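Local coordinates for protein tryptophan halogenase (PDB 2PYX) that probably binds FAD and acts as a flavin-dependent monooxygenase of the tryptophan halogenase family, perhaps halogenating tryptophan or a related compound, at residues Q134-F137 with A138-V141; S143-V146 with L147-L150; H171-A174 with A175-S178; N495-Q498 with Q499-A503; L508-N511 with R512-L515. All blocks are in the same frame, centred on the assembly; numbering follows the deposited sequence. Where two conformers were deposited one is given.

Five local contacts, met in series along one chain, illustrate how helices are started and continued. Contacts 1, 3 and 5 lie at the N-termini of helices 137-141, 174-187 and 511-520, each with a side-chain cap; contacts 2 and 4 lie along helices 144-149 and 484-507. Contacts 1, 2 and 4 form a cluster with centres about 12 Å apart, where the long helix 484-507 packs on the two short helices, and contact 5, about 13 Å from contact 2 between centres, follows that helix. Contact 3 stands apart, 21 to 35 Å away between centres, beside the predicted FAD site. Contacts 1, 2 and 4 thus unite sequence-distant segments, with contact 5 adjoining.

Contact 1 (Q134-F137 with A138-V141); sequences QVSF and AEAV
Ser-136 caps the first turn of helix 137-141, and several polar groups of this turn are paired. Its OG lies 3.0 Å from Glu-139 N and accepts that hydrogen at an angle of 156°. Chi1 of 66° sets the hydroxyl between the backbone N and the carbonyl carbon of its own residue, and from there it can turn to the amide three residues on. The carbonyl of the same serine takes the next amide: Ala-140 N donates to Ser-136 O over 3.0 Å, tilted 20° from the carbonyl plane. One residue further on, Val-141 N reaches Phe-137 O in a weak bond.

The backbone N of Ser-136 is served through a water, which accepts from it and donates to Glu-139 OE1, each bond 2.9 Å long. Glu-139 is extended beyond CG, which carries its carboxylate back to this water beside the start of the helix. Val-135 CG2 lies 3.9 Å from Glu-139 CB and also touches its CD, while the carbonyl of Val-135 accepts from Trp-128 NE1.

On the inner side Val-141 CG2 sits over one face of the Phe-137 ring, a CH-pi contact 4.1 Å from the centroid, and Val-141 CG1 meets CE1 of that ring at 3.7 Å. Trp-128 and Tyr-467 bring further rings against the phenylalanine, joining this turn to helices 125-128 and 462-471.

The chemistry implies a helix start in which Glu-139 N is satisfied by Ser-136 OG, Ala-140 N by Ser-136 O and Ser-136 N by the water, with the glutamate charge probably favoured by its place near the positive end of the helix dipole.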
loop_
_atom_site.group_PDB
_atom_site.type_symbol
_atom_site.label_atom_id
_atom_site.label_comp_id
_atom_site.label_asym_id
_atom_site.label_seq_id
_atom_site.Cartn_x
_atom_site.Cartn_y
_atom_site.Cartn_z
ATOM N N GLN A 134 2.419 22.507 22.003
ATOM C CA GLN A 134 1.025 22.777 22.336
ATOM C C GLN A 134 -0.012 21.964 21.561
ATOM O O GLN A 134 -1.100 21.709 22.065
ATOM C CB GLN A 134 0.727 24.256 22.169
ATOM C CG GLN A 134 1.337 25.126 23.295
ATOM C CD GLN A 134 2.829 25.387 23.121
ATOM O OE1 GLN A 134 3.271 25.723 22.036
ATOM N NE2 GLN A 134 3.602 25.219 24.187
ATOM N N VAL A 135 0.309 21.571 20.326
ATOM C CA VAL A 135 -0.631 20.840 19.497
ATOM C C VAL A 135 0.163 19.959 18.524
ATOM O O VAL A 135 1.227 20.362 18.081
ATOM C CB VAL A 135 -1.545 21.822 18.715
ATOM C CG1 VAL A 135 -0.763 22.705 17.751
ATOM C CG2 VAL A 135 -2.693 21.103 18.012
ATOM N N SER A 136 -0.367 18.774 18.227
ATOM C CA SER A 136 0.284 17.873 17.270
ATOM C C SER A 136 0.192 18.430 15.887
ATOM O O SER A 136 -0.740 19.138 15.533
ATOM C CB SER A 136 -0.313 16.477 17.304
ATOM O OG SER A 136 -1.650 16.452 16.850
ATOM N N PHE A 137 1.178 18.094 15.058
ATOM C CA PHE A 137 1.113 18.444 13.665
ATOM C C PHE A 137 -0.199 17.969 13.035
ATOM O O PHE A 137 -0.897 18.737 12.386
ATOM C CB PHE A 137 2.333 17.850 12.946
ATOM C CG PHE A 137 2.350 18.087 11.461
ATOM C CD1 PHE A 137 2.338 19.366 10.919
ATOM C CD2 PHE A 137 2.361 17.012 10.591
ATOM C CE1 PHE A 137 2.352 19.557 9.538
ATOM C CE2 PHE A 137 2.400 17.188 9.228
ATOM C CZ PHE A 137 2.369 18.452 8.689
ATOM N N ALA A 138 -0.556 16.716 13.229
ATOM C CA ALA A 138 -1.753 16.192 12.573
ATOM C C ALA A 138 -3.028 16.899 13.041
ATOM O O ALA A 138 -3.878 17.253 12.221
ATOM C CB ALA A 138 -1.893 14.709 12.765
ATOM N N GLU A 139 -3.137 17.148 14.339
ATOM C CA GLU A 139 -4.312 17.928 14.770
ATOM C C GLU A 139 -4.342 19.334 14.166
ATOM O O GLU A 139 -5.433 19.841 13.843
ATOM C CB GLU A 139 -4.378 18.008 16.279
ATOM C CG GLU A 139 -5.688 18.686 16.740
ATOM C CD GLU A 139 -5.906 18.673 18.238
ATOM O OE1 GLU A 139 -5.322 17.826 18.948
ATOM O OE2 GLU A 139 -6.676 19.538 18.709
ATOM N N ALA A 140 -3.170 19.965 14.039
ATOM C CA ALA A 140 -3.089 21.328 13.550
ATOM C C ALA A 140 -3.491 21.456 12.091
ATOM O O ALA A 140 -4.014 22.508 11.691
ATOM C CB ALA A 140 -1.696 21.893 13.756
ATOM N N VAL A 141 -3.251 20.423 11.263
ATOM C CA VAL A 141 -3.358 20.574 9.810
ATOM C C VAL A 141 -4.391 19.689 9.151
ATOM O O VAL A 141 -4.635 19.808 7.964
ATOM C CB VAL A 141 -2.008 20.363 9.067
ATOM C CG1 VAL A 141 -0.923 21.259 9.622
ATOM C CG2 VAL A 141 -1.583 18.911 9.129
HETATM O O HOH W 1 -2.593 17.924 19.818
#

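Contact 2 (S143-V146 with L147-L150); sequences SQQV and LTQL
The side-chain amides of Gln-145 and Gln-149 stack across one turn of helix 144-149, their planes 17° apart. Gln-149 OE1 lies against the Gln-145 amide, 3.4 Å from Gln-145 CD, and the two chains cross obliquely, Gln-145 bent at chi2 (56°) and Gln-149 extended. Beyond the stack, Gln-145 OE1 accepts from Arg-93 NH1, and Gln-149 NE2 donates to a water that in turn donates to Val-146 O. A leucine in place of Gln-145 would probably leave Arg-93 without this acceptor and Gln-149 without a flat amide to lie on.

Thr-148 turns back to the preceding turn. Its OG1 points at Gln-144 O, but the modelled 2.5 Å is too short to be trusted in detail; the bond from Thr-148 N to the same oxygen, at 2.9 Å, is the firmer one. Leu-147 CD1 rests 3.4 Å from Ser-143 OG, a hydroxyl that bonds to Asn-166 ND2, and Val-146 CG1 touches Leu-150 CD1 at 4.2 Å.

Such i to i+4 pairing of side chains is typical of an alpha-helix; this one packs against strands 87-95 and 108-112, with Gln-144 about 9 Å from the predicted active-site Lys-89 between side chains.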
loop_
_atom_site.group_PDB
_atom_site.type_symbol
_atom_site.label_atom_id
_atom_site.label_comp_id
_atom_site.label_asym_id
_atom_site.label_seq_id
_atom_site.Cartn_x
_atom_site.Cartn_y
_atom_site.Cartn_z
ATOM N N SER A 143 -8.224 17.146 9.777
ATOM C CA SER A 143 -9.344 16.798 10.659
ATOM C C SER A 143 -9.328 15.325 11.043
ATOM O O SER A 143 -9.961 14.916 12.007
ATOM C CB SER A 143 -10.695 17.168 10.015
ATOM O OG SER A 143 -10.916 16.438 8.825
ATOM N N GLN A 144 -8.570 14.501 10.318
ATOM C CA GLN A 144 -8.632 13.051 10.535
ATOM C C GLN A 144 -8.098 12.567 11.854
ATOM O O GLN A 144 -8.476 11.498 12.333
ATOM C CB GLN A 144 -7.885 12.318 9.413
ATOM C CG GLN A 144 -8.760 12.095 8.252
ATOM C CD GLN A 144 -8.109 11.372 7.083
ATOM O OE1 GLN A 144 -6.944 11.580 6.814
ATOM N NE2 GLN A 144 -8.903 10.584 6.340
ATOM N N GLN A 145 -7.175 13.298 12.460
ATOM C CA GLN A 145 -6.649 12.857 13.755
ATOM C C GLN A 145 -7.799 12.771 14.745
ATOM O O GLN A 145 -8.065 11.708 15.308
ATOM C CB GLN A 145 -5.532 13.760 14.276
ATOM C CG GLN A 145 -4.991 13.461 15.679
ATOM C CD GLN A 145 -4.487 12.013 15.848
ATOM O OE1 GLN A 145 -5.173 11.051 15.480
ATOM N NE2 GLN A 145 -3.298 11.863 16.393
ATOM N N VAL A 146 -8.528 13.874 14.873
ATOM C CA VAL A 146 -9.664 13.948 15.780
ATOM C C VAL A 146 -10.781 12.984 15.362
ATOM O O VAL A 146 -11.316 12.278 16.204
ATOM C CB VAL A 146 -10.184 15.409 15.888
ATOM C CG1 VAL A 146 -11.506 15.438 16.619
ATOM C CG2 VAL A 146 -9.144 16.287 16.589
ATOM N N LEU A 147 -11.102 12.926 14.067
ATOM C CA LEU A 147 -12.221 12.131 13.610
ATOM C C LEU A 147 -11.966 10.628 13.749
ATOM O O LEU A 147 -12.835 9.870 14.139
ATOM C CB LEU A 147 -12.578 12.511 12.175
ATOM C CG LEU A 147 -12.958 13.994 11.999
ATOM C CD1 LEU A 147 -13.051 14.415 10.544
ATOM C CD2 LEU A 147 -14.265 14.307 12.685
ATOM N N THR A 148 -10.756 10.188 13.435
ATOM C CA THR A 148 -10.429 8.776 13.554
ATOM C C THR A 148 -10.331 8.358 15.026
ATOM O O THR A 148 -10.664 7.228 15.359
ATOM C CB THR A 148 -9.152 8.401 12.756
ATOM O OG1 THR A 148 -8.051 9.159 13.239
ATOM C CG2 THR A 148 -9.355 8.653 11.282
ATOM N N GLN A 149 -9.880 9.270 15.896
ATOM C CA GLN A 149 -9.874 8.979 17.340
ATOM C C GLN A 149 -11.297 8.670 17.823
ATOM O O GLN A 149 -11.517 7.840 18.722
ATOM C CB GLN A 149 -9.280 10.152 18.105
ATOM C CG GLN A 149 -7.757 10.210 17.987
ATOM C CD GLN A 149 -7.137 11.488 18.565
ATOM O OE1 GLN A 149 -5.949 11.502 18.902
ATOM N NE2 GLN A 149 -7.935 12.557 18.688
ATOM N N LEU A 150 -12.258 9.344 17.214
ATOM C CA LEU A 150 -13.685 9.145 17.508
ATOM C C LEU A 150 -14.334 7.968 16.782
ATOM O O LEU A 150 -15.540 7.753 16.905
ATOM C CB LEU A 150 -14.421 10.409 17.133
ATOM C CG LEU A 150 -14.140 11.617 18.012
ATOM C CD1 LEU A 150 -14.732 12.840 17.396
ATOM C CD2 LEU A 150 -14.717 11.401 19.421
HETATM O O HOH W 2 -10.829 12.987 19.107
#

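Contact 3 (H171-A174 with A175-S178); sequences HLNA and AKFS
Asn-173 and Lys-176 meet where strand 169-172 gives way to helix 174-187, the asparagine standing at the N-cap. Followed outward, the side chain of Asn-173 begins at CB, which lies 4.1 Å from Lys-176 CB and from its CD. The next atom, CG, is directed by a chi1 of 177° to lie opposite the backbone N, and it rests 3.7 Å from Lys-176 CG. At the tip the two branches part. OD1 accepts from Lys-176 N over 3.0 Å in a nearly straight bond of 167°, although the donor stands 48° out of the amide plane and thus away from the lone pairs. ND2 instead lies alongside the aliphatic lysine chain, 3.6 Å from Lys-176 CD and from Lys-176 CE.

The backbone continues the start of the helix, with Phe-177 N donating to Asn-173 O and Ser-178 N to Ala-174 O. Elsewhere in the turn, Leu-172 CD2 touches Phe-177 CD2 at 3.9 Å, and the ring goes on to meet Phe-80 edge-to-face. An alanine at Asn-173 is likely to leave the Lys-176 amide without its cap and the lysine methylenes without the amide they lie along.

Phe-177 also packs on Thr-17 of helix 16-31, in the predicted FAD-binding segment. At this strand-to-helix junction, then, one amide group both caps a backbone N-H and packs on methylenes, while Leu-172 and Phe-177 add an apolar contact.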
loop_
_atom_site.group_PDB
_atom_site.type_symbol
_atom_site.label_atom_id
_atom_site.label_comp_id
_atom_site.label_asym_id
_atom_site.label_seq_id
_atom_site.Cartn_x
_atom_site.Cartn_y
_atom_site.Cartn_z
ATOM N N HIS A 171 -9.590 -1.334 4.036
ATOM C CA HIS A 171 -9.163 -2.650 4.507
ATOM C C HIS A 171 -10.052 -3.664 3.788
ATOM O O HIS A 171 -11.267 -3.444 3.689
ATOM C CB HIS A 171 -9.379 -2.776 6.011
ATOM C CG HIS A 171 -8.570 -1.824 6.829
ATOM N ND1 HIS A 171 -9.120 -1.045 7.828
ATOM C CD2 HIS A 171 -7.242 -1.553 6.826
ATOM C CE1 HIS A 171 -8.163 -0.319 8.383
ATOM N NE2 HIS A 171 -7.015 -0.608 7.793
ATOM N N LEU A 172 -9.463 -4.757 3.310
ATOM C CA LEU A 172 -10.212 -5.718 2.496
ATOM C C LEU A 172 -9.696 -7.137 2.681
ATOM O O LEU A 172 -8.595 -7.337 3.178
ATOM C CB LEU A 172 -10.169 -5.310 1.004
ATOM C CG LEU A 172 -8.787 -5.162 0.329
ATOM C CD1 LEU A 172 -8.135 -6.494 -0.107
ATOM C CD2 LEU A 172 -8.843 -4.242 -0.897
ATOM N N ASN A 173 -10.517 -8.097 2.269
ATOM C CA ASN A 173 -10.099 -9.506 2.148
ATOM C C ASN A 173 -9.572 -9.693 0.716
ATOM O O ASN A 173 -10.341 -9.585 -0.253
ATOM C CB ASN A 173 -11.321 -10.388 2.414
ATOM C CG ASN A 173 -11.051 -11.880 2.241
ATOM O OD1 ASN A 173 -10.392 -12.321 1.292
ATOM N ND2 ASN A 173 -11.659 -12.683 3.136
ATOM N N ALA A 174 -8.285 -9.929 0.563
ATOM C CA ALA A 174 -7.690 -9.988 -0.782
ATOM C C ALA A 174 -8.204 -11.123 -1.657
ATOM O O ALA A 174 -8.327 -10.974 -2.888
ATOM C CB ALA A 174 -6.177 -10.033 -0.711
ATOM N N ALA A 175 -8.466 -12.278 -1.052
ATOM C CA ALA A 175 -8.954 -13.403 -1.838
ATOM C C ALA A 175 -10.349 -13.091 -2.399
ATOM O O ALA A 175 -10.670 -13.404 -3.548
ATOM C CB ALA A 175 -9.001 -14.675 -1.016
ATOM N N LYS A 176 -11.191 -12.488 -1.580
ATOM C CA LYS A 176 -12.523 -12.111 -2.047
ATOM C C LYS A 176 -12.454 -11.040 -3.134
ATOM O O LYS A 176 -13.221 -11.050 -4.096
ATOM C CB LYS A 176 -13.417 -11.650 -0.888
ATOM C CG LYS A 176 -13.817 -12.798 0.038
ATOM C CD LYS A 176 -14.654 -12.345 1.194
ATOM C CE LYS A 176 -15.037 -13.536 2.075
ATOM N NZ LYS A 176 -16.292 -13.250 2.821
ATOM N N PHE A 177 -11.482 -10.137 -3.006
ATOM C CA PHE A 177 -11.258 -9.124 -4.025
ATOM C C PHE A 177 -10.817 -9.762 -5.353
ATOM O O PHE A 177 -11.344 -9.446 -6.398
ATOM C CB PHE A 177 -10.238 -8.096 -3.489
ATOM C CG PHE A 177 -10.004 -6.879 -4.365
ATOM C CD1 PHE A 177 -10.984 -6.375 -5.213
ATOM C CD2 PHE A 177 -8.800 -6.193 -4.253
ATOM C CE1 PHE A 177 -10.739 -5.242 -5.996
ATOM C CE2 PHE A 177 -8.568 -5.047 -5.023
ATOM C CZ PHE A 177 -9.537 -4.598 -5.884
ATOM N N SER A 178 -9.862 -10.672 -5.306
ATOM C CA SER A 178 -9.402 -11.366 -6.499
ATOM C C SER A 178 -10.564 -12.085 -7.186
ATOM O O SER A 178 -10.653 -12.108 -8.409
ATOM C CB SER A 178 -8.316 -12.371 -6.115
ATOM O OG SER A 178 -7.176 -11.685 -5.661
#

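Contact 4 (N495-Q498 with Q499-A503); sequences NDNQ and QRTQA
Asn-497 O is gripped by two donors of one residue, Thr-501 OG1 at 2.7 Å and Thr-501 N at 2.9 Å. This is the familiar alpha-helical pairing in which a threonine hydroxyl returns to the carbonyl four residues earlier, here in the second half of the long helix 484-507. The two donors come from opposite faces of the carbonyl plane: the hydroxyl stands 38° out of it, the amide is tilted by 23°. A chi1 of -57° swings Thr-501 OG1 to the side of its own backbone N, which brings the hydroxyl to the oxygen that the helical backbone already gives to Thr-501 N.

The regular bonds of the helix run alongside, from Gln-499 N to Asn-495 O, from Arg-500 N to Asp-496 O and from Gln-502 N to Gln-498 O. Gln-499 runs extended alongside the preceding turn, its CG 3.3 Å from Asn-495 O and its NE2 4.0 Å from Asn-495 CB, a packing contact at the outer surface.

Facing the protein, Asn-497 and Arg-500 reach neighbouring loops. Asn-497 ND2 donates to Cys-142 O and Arg-500 NH2 to Asn-166 OD1, and Thr-501 packs on Ser-143, tying the helix to the chain around Cys-142 and Ser-143 and to the loop holding Asn-166. Arg-500 is extended from CG to NE. A water sits unusually close to Asn-497 OD1, so that leg is less certain; it accepts from Arg-500 NH1 at 3.0 Å.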
loop_
_atom_site.group_PDB
_atom_site.type_symbol
_atom_site.label_atom_id
_atom_site.label_comp_id
_atom_site.label_asym_id
_atom_site.label_seq_id
_atom_site.Cartn_x
_atom_site.Cartn_y
_atom_site.Cartn_z
ATOM N N ASN A 495 -7.198 28.029 11.652
ATOM C CA ASN A 495 -8.560 28.262 12.136
ATOM C C ASN A 495 -9.598 27.500 11.337
ATOM O O ASN A 495 -10.503 26.885 11.925
ATOM C CB ASN A 495 -8.900 29.751 12.043
ATOM C CG ASN A 495 -8.127 30.597 13.007
ATOM O OD1 ASN A 495 -8.180 31.826 12.914
ATOM N ND2 ASN A 495 -7.427 29.981 13.941
ATOM N N ASP A 496 -9.468 27.537 10.019
ATOM C CA ASP A 496 -10.412 26.884 9.107
ATOM C C ASP A 496 -10.392 25.377 9.309
ATOM O O ASP A 496 -11.429 24.709 9.266
ATOM C CB ASP A 496 -10.116 27.213 7.646
ATOM C CG ASP A 496 -10.379 28.692 7.292
ATOM O OD1 ASP A 496 -10.990 29.414 8.121
ATOM O OD2 ASP A 496 -9.972 29.110 6.182
ATOM N N ASN A 497 -9.201 24.830 9.512
ATOM C CA ASN A 497 -9.088 23.395 9.785
ATOM C C ASN A 497 -9.796 23.027 11.077
ATOM O O ASN A 497 -10.495 21.999 11.154
ATOM C CB ASN A 497 -7.617 22.957 9.861
ATOM C CG ASN A 497 -7.484 21.481 10.146
ATOM O OD1 ASN A 497 -7.812 20.662 9.292
ATOM N ND2 ASN A 497 -7.040 21.138 11.351
ATOM N N GLN A 498 -9.626 23.870 12.097
ATOM C CA GLN A 498 -10.255 23.659 13.374
ATOM C C GLN A 498 -11.776 23.667 13.217
ATOM O O GLN A 498 -12.468 22.796 13.734
ATOM C CB GLN A 498 -9.813 24.719 14.389
ATOM C CG GLN A 498 -10.229 24.424 15.810
ATOM C CD GLN A 498 -9.620 25.390 16.831
ATOM O OE1 GLN A 498 -8.723 26.187 16.507
ATOM N NE2 GLN A 498 -10.090 25.308 18.074
ATOM N N GLN A 499 -12.284 24.617 12.457
ATOM C CA GLN A 499 -13.739 24.714 12.266
ATOM C C GLN A 499 -14.308 23.529 11.476
ATOM O O GLN A 499 -15.356 22.993 11.824
ATOM C CB GLN A 499 -14.091 26.023 11.567
ATOM C CG GLN A 499 -13.782 27.257 12.414
ATOM C CD GLN A 499 -13.696 28.526 11.576
ATOM O OE1 GLN A 499 -14.356 28.642 10.538
ATOM N NE2 GLN A 499 -12.869 29.479 12.018
ATOM N N ARG A 500 -13.591 23.109 10.441
ATOM C CA ARG A 500 -13.991 21.953 9.651
ATOM C C ARG A 500 -13.987 20.676 10.472
ATOM O O ARG A 500 -14.878 19.844 10.332
ATOM C CB ARG A 500 -13.062 21.790 8.450
ATOM C CG ARG A 500 -13.437 20.671 7.543
ATOM C CD ARG A 500 -12.744 20.843 6.216
ATOM N NE ARG A 500 -12.988 19.702 5.361
ATOM C CZ ARG A 500 -12.350 18.532 5.468
ATOM N NH1 ARG A 500 -11.401 18.338 6.395
ATOM N NH2 ARG A 500 -12.663 17.548 4.645
ATOM N N THR A 501 -12.947 20.485 11.280
ATOM C CA THR A 501 -12.857 19.354 12.179
ATOM C C THR A 501 -14.085 19.296 13.092
ATOM O O THR A 501 -14.728 18.248 13.256
ATOM C CB THR A 501 -11.570 19.423 13.031
ATOM O OG1 THR A 501 -10.430 19.477 12.158
ATOM C CG2 THR A 501 -11.468 18.238 13.955
ATOM N N GLN A 502 -14.415 20.440 13.682
ATOM C CA GLN A 502 -15.542 20.488 14.595
ATOM C C GLN A 502 -16.829 20.126 13.857
ATOM O O GLN A 502 -17.632 19.346 14.378
ATOM C CB GLN A 502 -15.623 21.865 15.259
ATOM C CG GLN A 502 -16.774 22.015 16.240
ATOM C CD GLN A 502 -16.442 21.507 17.644
ATOM O OE1 GLN A 502 -15.632 20.584 17.832
ATOM N NE2 GLN A 502 -17.075 22.119 18.644
ATOM N N ALA A 503 -17.018 20.665 12.654
ATOM C CA ALA A 503 -18.267 20.420 11.919
ATOM C C ALA A 503 -18.373 18.940 11.579
ATOM O O ALA A 503 -19.391 18.296 11.825
ATOM C CB ALA A 503 -18.353 21.272 10.678
HETATM O O HOH W 3 -9.256 20.192 7.263
#

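Contact 5 (L508-N511 with R512-L515); sequences LPTN and RELL
A capping box opens helix 511-520, built by Thr-510 and Glu-513 through reciprocal bonds between side chain and backbone. Thr-510 OG1 accepts from Glu-513 N at 3.2 Å, and in return Thr-510 N donates to Glu-513 OE2 at 2.8 Å. The carboxylate oxygen uses its anti lone pair, the one pointing away from OE1, and the N-H meets it at 158°. With chi1 of 65° the threonine hydroxyl stands between its own N and carbonyl carbon, facing the amide it caps. The first torsion of Glu-513, 103°, lies off the staggered positions, perhaps the price of this return, though a crystal neighbour also touches the residue. A water donates to the same OE2 at 2.7 Å, so this oxygen takes two hydrogens.

Pro-509 packs beside the box: its CB lies 3.5 Å from Glu-513 CG, and its CG meets Leu-514 CB at 3.7 Å. The carbonyls of Thr-510 and Asn-511 then accept from Leu-514 N and Leu-515 N, the latter at 2.9 Å. Asn-511 turns its amide elsewhere, ND2 donating to Ile-270 O and Ser-272 OG, and Arg-512 NE donates to Ser-268 O.

The turn follows directly on helix 484-507. Leu-514 and Leu-515 pack on Phe-88 of strand 87-95, while Asn-511 and Arg-512 bond to the loop that precedes strand 274-279.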
loop_
_atom_site.group_PDB
_atom_site.type_symbol
_atom_site.label_atom_id
_atom_site.label_comp_id
_atom_site.label_asym_id
_atom_site.label_seq_id
_atom_site.Cartn_x
_atom_site.Cartn_y
_atom_site.Cartn_z
ATOM N N LEU A 508 -20.393 13.096 10.963
ATOM C CA LEU A 508 -20.004 11.817 10.354
ATOM C C LEU A 508 -20.430 10.621 11.196
ATOM O O LEU A 508 -20.493 10.698 12.431
ATOM C CB LEU A 508 -18.479 11.767 10.137
ATOM C CG LEU A 508 -17.892 12.633 9.022
ATOM C CD1 LEU A 508 -16.371 12.774 9.177
ATOM C CD2 LEU A 508 -18.243 12.103 7.648
ATOM N N PRO A 509 -20.765 9.501 10.526
ATOM C CA PRO A 509 -21.134 8.288 11.219
ATOM C C PRO A 509 -19.911 7.518 11.700
ATOM O O PRO A 509 -18.795 7.720 11.170
ATOM C CB PRO A 509 -21.807 7.476 10.130
ATOM C CG PRO A 509 -21.104 7.892 8.856
ATOM C CD PRO A 509 -20.810 9.341 9.054
ATOM N N THR A 510 -20.117 6.617 12.639
ATOM C CA THR A 510 -19.096 5.618 12.936
ATOM C C THR A 510 -18.979 4.647 11.761
ATOM O O THR A 510 -19.869 4.520 10.915
ATOM C CB THR A 510 -19.406 4.807 14.180
ATOM O OG1 THR A 510 -20.584 4.023 13.957
ATOM C CG2 THR A 510 -19.570 5.689 15.387
ATOM N N ASN A 511 -17.861 3.928 11.706
ATOM C CA ASN A 511 -17.676 3.000 10.629
ATOM C C ASN A 511 -18.753 1.948 10.573
ATOM O O ASN A 511 -19.285 1.711 9.509
ATOM C CB ASN A 511 -16.313 2.340 10.732
ATOM C CG ASN A 511 -15.196 3.336 10.545
ATOM O OD1 ASN A 511 -15.119 3.994 9.505
ATOM N ND2 ASN A 511 -14.340 3.457 11.544
ATOM N N ARG A 512 -19.081 1.330 11.708
ATOM C CA ARG A 512 -20.088 0.272 11.703
ATOM C C ARG A 512 -21.471 0.830 11.336
ATOM O O ARG A 512 -22.175 0.221 10.537
ATOM C CB ARG A 512 -20.150 -0.516 13.019
ATOM C CG ARG A 512 -20.929 -1.821 12.801
ATOM C CD ARG A 512 -20.809 -2.800 13.928
ATOM N NE ARG A 512 -19.486 -3.391 14.132
ATOM C CZ ARG A 512 -18.965 -4.398 13.432
ATOM N NH1 ARG A 512 -19.565 -4.890 12.356
ATOM N NH2 ARG A 512 -17.775 -4.871 13.775
ATOM N N GLU A 513 -21.853 1.972 11.889
ATOM C CA GLU A 513 -23.176 2.512 11.540
ATOM C C GLU A 513 -23.287 2.806 10.032
ATOM O O GLU A 513 -24.323 2.531 9.422
ATOM C CB GLU A 513 -23.593 3.666 12.470
ATOM C CG GLU A 513 -23.497 5.073 12.005
ATOM C CD GLU A 513 -23.744 6.057 13.146
ATOM O OE1 GLU A 513 -24.874 6.075 13.719
ATOM O OE2 GLU A 513 -22.822 6.832 13.471
ATOM N N LEU A 514 -22.190 3.272 9.420
ATOM C CA LEU A 514 -22.158 3.538 7.990
ATOM C C LEU A 514 -22.212 2.236 7.185
ATOM O O LEU A 514 -23.022 2.103 6.267
ATOM C CB LEU A 514 -20.920 4.383 7.617
ATOM C CG LEU A 514 -20.743 4.641 6.133
ATOM C CD1 LEU A 514 -22.022 5.294 5.535
ATOM C CD2 LEU A 514 -19.501 5.492 5.826
ATOM N N LEU A 515 -21.355 1.281 7.533
ATOM C CA LEU A 515 -21.302 0.021 6.830
ATOM C C LEU A 515 -22.635 -0.719 6.922
ATOM O O LEU A 515 -23.041 -1.362 5.959
ATOM C CB LEU A 515 -20.134 -0.819 7.341
ATOM C CG LEU A 515 -18.755 -0.272 6.953
ATOM C CD1 LEU A 515 -17.673 -1.020 7.734
ATOM C CD2 LEU A 515 -18.489 -0.390 5.460
HETATM O O HOH W 4 -22.279 9.135 14.806
#